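Side-chain contact in putative peptidase (Parabacteroides merdae, PDB 4L8K), which is a putative serine peptidase of family S41 and so probably cleaves peptide bonds: residues E94-Y99 against Y122-S127. Sequence-based numbering, arbitrary orientation.
Sequences EIQDNY and YVYYGS
Gln96, on helix 93-100, faces Tyr124, on strand 120-125, with their CA atoms 9.3 Å apart, a gap closed by the Gln96 side chain reaching out from the helix and the Tyr122 and Tyr124 side chains from the strand. Its CG lies anti to the backbone N (chi1 -172°) and the glutamine chain runs on extended, which carries the amide straight out from the helix to the strand. There Gln96 NE2 donates to Tyr122 OH at 2.9 Å; the N-H...O angle is 163° and the hydroxyl sits nearly in the amide plane. Gln96 NE2 also lies over one face of the Tyr124 ring, off centre, 3.0 Å from Tyr124 CG, with the amide standing steeply on the ring (planes 78° apart). Gly126 N backs the opposite face. Both tyrosines project from one side of strand 120-125, which pairs with strands 110-115 and 149-153 in a mixed sheet, in a protein of peptidase family S41 (ClpP/crotonase clan); helix 93-100 packs on this side. Replacing Gln96 with an alanine would probably open a gap above the Tyr124 ring and cost the Tyr122 hydroxyl its amide donor. Beyond the pair, Tyr122 OH also hydrogen-bonds Asp153 OD2, and Tyr124 OH is bonded to Arg155 O.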
loop_
_atom_site.group_PDB
_atom_site.type_symbol
_atom_site.label_atom_id
_atom_site.label_comp_id
_atom_site.label_asym_id
_atom_site.label_seq_id
_atom_site.Cartn_x
_atom_site.Cartn_y
_atom_site.Cartn_z
ATOM N N GLU A 94 -11.447 17.188 3.782
ATOM C CA GLU A 94 -12.291 18.217 4.413
ATOM C C GLU A 94 -12.528 17.896 5.901
ATOM O O GLU A 94 -12.534 18.812 6.723
ATOM C CB GLU A 94 -13.636 18.378 3.663
ATOM C CG GLU A 94 -13.482 18.797 2.206
ATOM C CD GLU A 94 -13.073 17.759 1.162
ATOM O OE1 GLU A 94 -13.025 16.540 1.472
ATOM O OE2 GLU A 94 -12.806 18.187 0.014
ATOM N N ILE A 95 -12.687 16.602 6.252
ATOM C CA ILE A 95 -12.860 16.192 7.652
ATOM C C ILE A 95 -11.481 16.260 8.366
ATOM O O ILE A 95 -11.398 16.717 9.501
ATOM C CB ILE A 95 -13.530 14.796 7.764
ATOM C CG1 ILE A 95 -14.990 14.781 7.235
ATOM C CG2 ILE A 95 -13.442 14.217 9.190
ATOM C CD1 ILE A 95 -16.120 15.536 7.929
ATOM N N GLN A 96 -10.407 15.848 7.678
ATOM C CA GLN A 96 -9.050 15.920 8.201
ATOM C C GLN A 96 -8.660 17.398 8.545
ATOM O O GLN A 96 -7.983 17.631 9.556
ATOM C CB GLN A 96 -8.063 15.302 7.219
ATOM C CG GLN A 96 -6.658 15.186 7.806
ATOM C CD GLN A 96 -5.620 14.926 6.756
ATOM O OE1 GLN A 96 -5.581 15.559 5.694
ATOM N NE2 GLN A 96 -4.749 13.979 7.051
ATOM N N ASP A 97 -9.139 18.381 7.729
ATOM C CA ASP A 97 -8.943 19.830 7.950
ATOM C C ASP A 97 -9.420 20.256 9.342
ATOM O O ASP A 97 -8.858 21.190 9.903
ATOM C CB ASP A 97 -9.670 20.682 6.886
ATOM C CG ASP A 97 -9.099 20.593 5.476
ATOM O OD1 ASP A 97 -7.909 20.257 5.335
ATOM O OD2 ASP A 97 -9.852 20.850 4.510
ATOM N N ASN A 98 -10.422 19.559 9.920
ATOM C CA ASN A 98 -10.920 19.873 11.259
ATOM C C ASN A 98 -9.917 19.509 12.363
ATOM O O ASN A 98 -10.004 20.044 13.464
ATOM C CB ASN A 98 -12.251 19.179 11.513
ATOM C CG ASN A 98 -13.347 19.677 10.622
ATOM O OD1 ASN A 98 -13.266 20.771 10.073
ATOM N ND2 ASN A 98 -14.391 18.880 10.450
ATOM N N TYR A 99 -8.985 18.610 12.071
ATOM C CA TYR A 99 -7.947 18.149 12.985
ATOM C C TYR A 99 -6.639 18.880 12.729
ATOM O O TYR A 99 -5.994 19.329 13.681
ATOM C CB TYR A 99 -7.742 16.621 12.870
ATOM C CG TYR A 99 -8.981 15.837 13.258
ATOM C CD1 TYR A 99 -9.996 15.594 12.333
ATOM C CD2 TYR A 99 -9.166 15.387 14.564
ATOM C CE1 TYR A 99 -11.165 14.927 12.701
ATOM C CE2 TYR A 99 -10.318 14.688 14.933
ATOM C CZ TYR A 99 -11.320 14.470 13.998
ATOM O OH TYR A 99 -12.470 13.801 14.345
ATOM N N TYR A 122 -0.133 13.749 16.153
ATOM C CA TYR A 122 -0.771 13.272 14.912
ATOM C C TYR A 122 0.122 13.628 13.711
ATOM O O TYR A 122 0.556 14.764 13.572
ATOM C CB TYR A 122 -2.209 13.812 14.756
ATOM C CG TYR A 122 -2.837 13.515 13.399
ATOM C CD1 TYR A 122 -3.428 12.279 13.131
ATOM C CD2 TYR A 122 -2.781 14.447 12.362
ATOM C CE1 TYR A 122 -3.965 11.987 11.876
ATOM C CE2 TYR A 122 -3.282 14.148 11.091
ATOM C CZ TYR A 122 -3.889 12.928 10.858
ATOM O OH TYR A 122 -4.404 12.662 9.610
ATOM N N VAL A 123 0.427 12.631 12.881
ATOM C CA VAL A 123 1.201 12.825 11.652
ATOM C C VAL A 123 0.364 12.337 10.461
ATOM O O VAL A 123 -0.174 11.234 10.490
ATOM C CB VAL A 123 2.613 12.125 11.657
ATOM C CG1 VAL A 123 3.403 12.435 10.382
ATOM C CG2 VAL A 123 3.441 12.488 12.894
ATOM N N TYR A 124 0.268 13.155 9.416
ATOM C CA TYR A 124 -0.282 12.712 8.146
ATOM C C TYR A 124 0.870 12.664 7.134
ATOM O O TYR A 124 1.583 13.658 6.923
ATOM C CB TYR A 124 -1.450 13.553 7.615
ATOM C CG TYR A 124 -1.986 12.959 6.327
ATOM C CD1 TYR A 124 -2.551 11.685 6.309
ATOM C CD2 TYR A 124 -1.856 13.631 5.116
ATOM C CE1 TYR A 124 -3.000 11.105 5.123
ATOM C CE2 TYR A 124 -2.333 13.077 3.926
ATOM C CZ TYR A 124 -2.874 11.797 3.930
ATOM O OH TYR A 124 -3.287 11.188 2.776
ATOM N N TYR A 125 1.077 11.490 6.548
ATOM C CA TYR A 125 2.097 11.293 5.532
ATOM C C TYR A 125 1.385 10.784 4.262
ATOM O O TYR A 125 1.083 9.595 4.138
ATOM C CB TYR A 125 3.199 10.340 6.043
ATOM C CG TYR A 125 4.404 10.300 5.126
ATOM C CD1 TYR A 125 5.087 11.465 4.786
ATOM C CD2 TYR A 125 4.872 9.099 4.611
ATOM C CE1 TYR A 125 6.200 11.432 3.943
ATOM C CE2 TYR A 125 5.991 9.055 3.780
ATOM C CZ TYR A 125 6.667 10.222 3.469
ATOM O OH TYR A 125 7.759 10.195 2.645
ATOM N N GLY A 126 1.065 11.715 3.367
ATOM C CA GLY A 126 0.290 11.425 2.168
ATOM C C GLY A 126 0.985 10.713 1.034
ATOM O O GLY A 126 0.316 10.127 0.177
ATOM N N SER A 127 2.316 10.812 0.955
ATOM C CA SER A 127 3.045 10.227 -0.174
ATOM C C SER A 127 4.462 9.845 0.190
ATOM O O SER A 127 5.191 10.697 0.681
ATOM C CB SER A 127 3.082 11.223 -1.343
ATOM O OG SER A 127 3.797 10.671 -2.439
#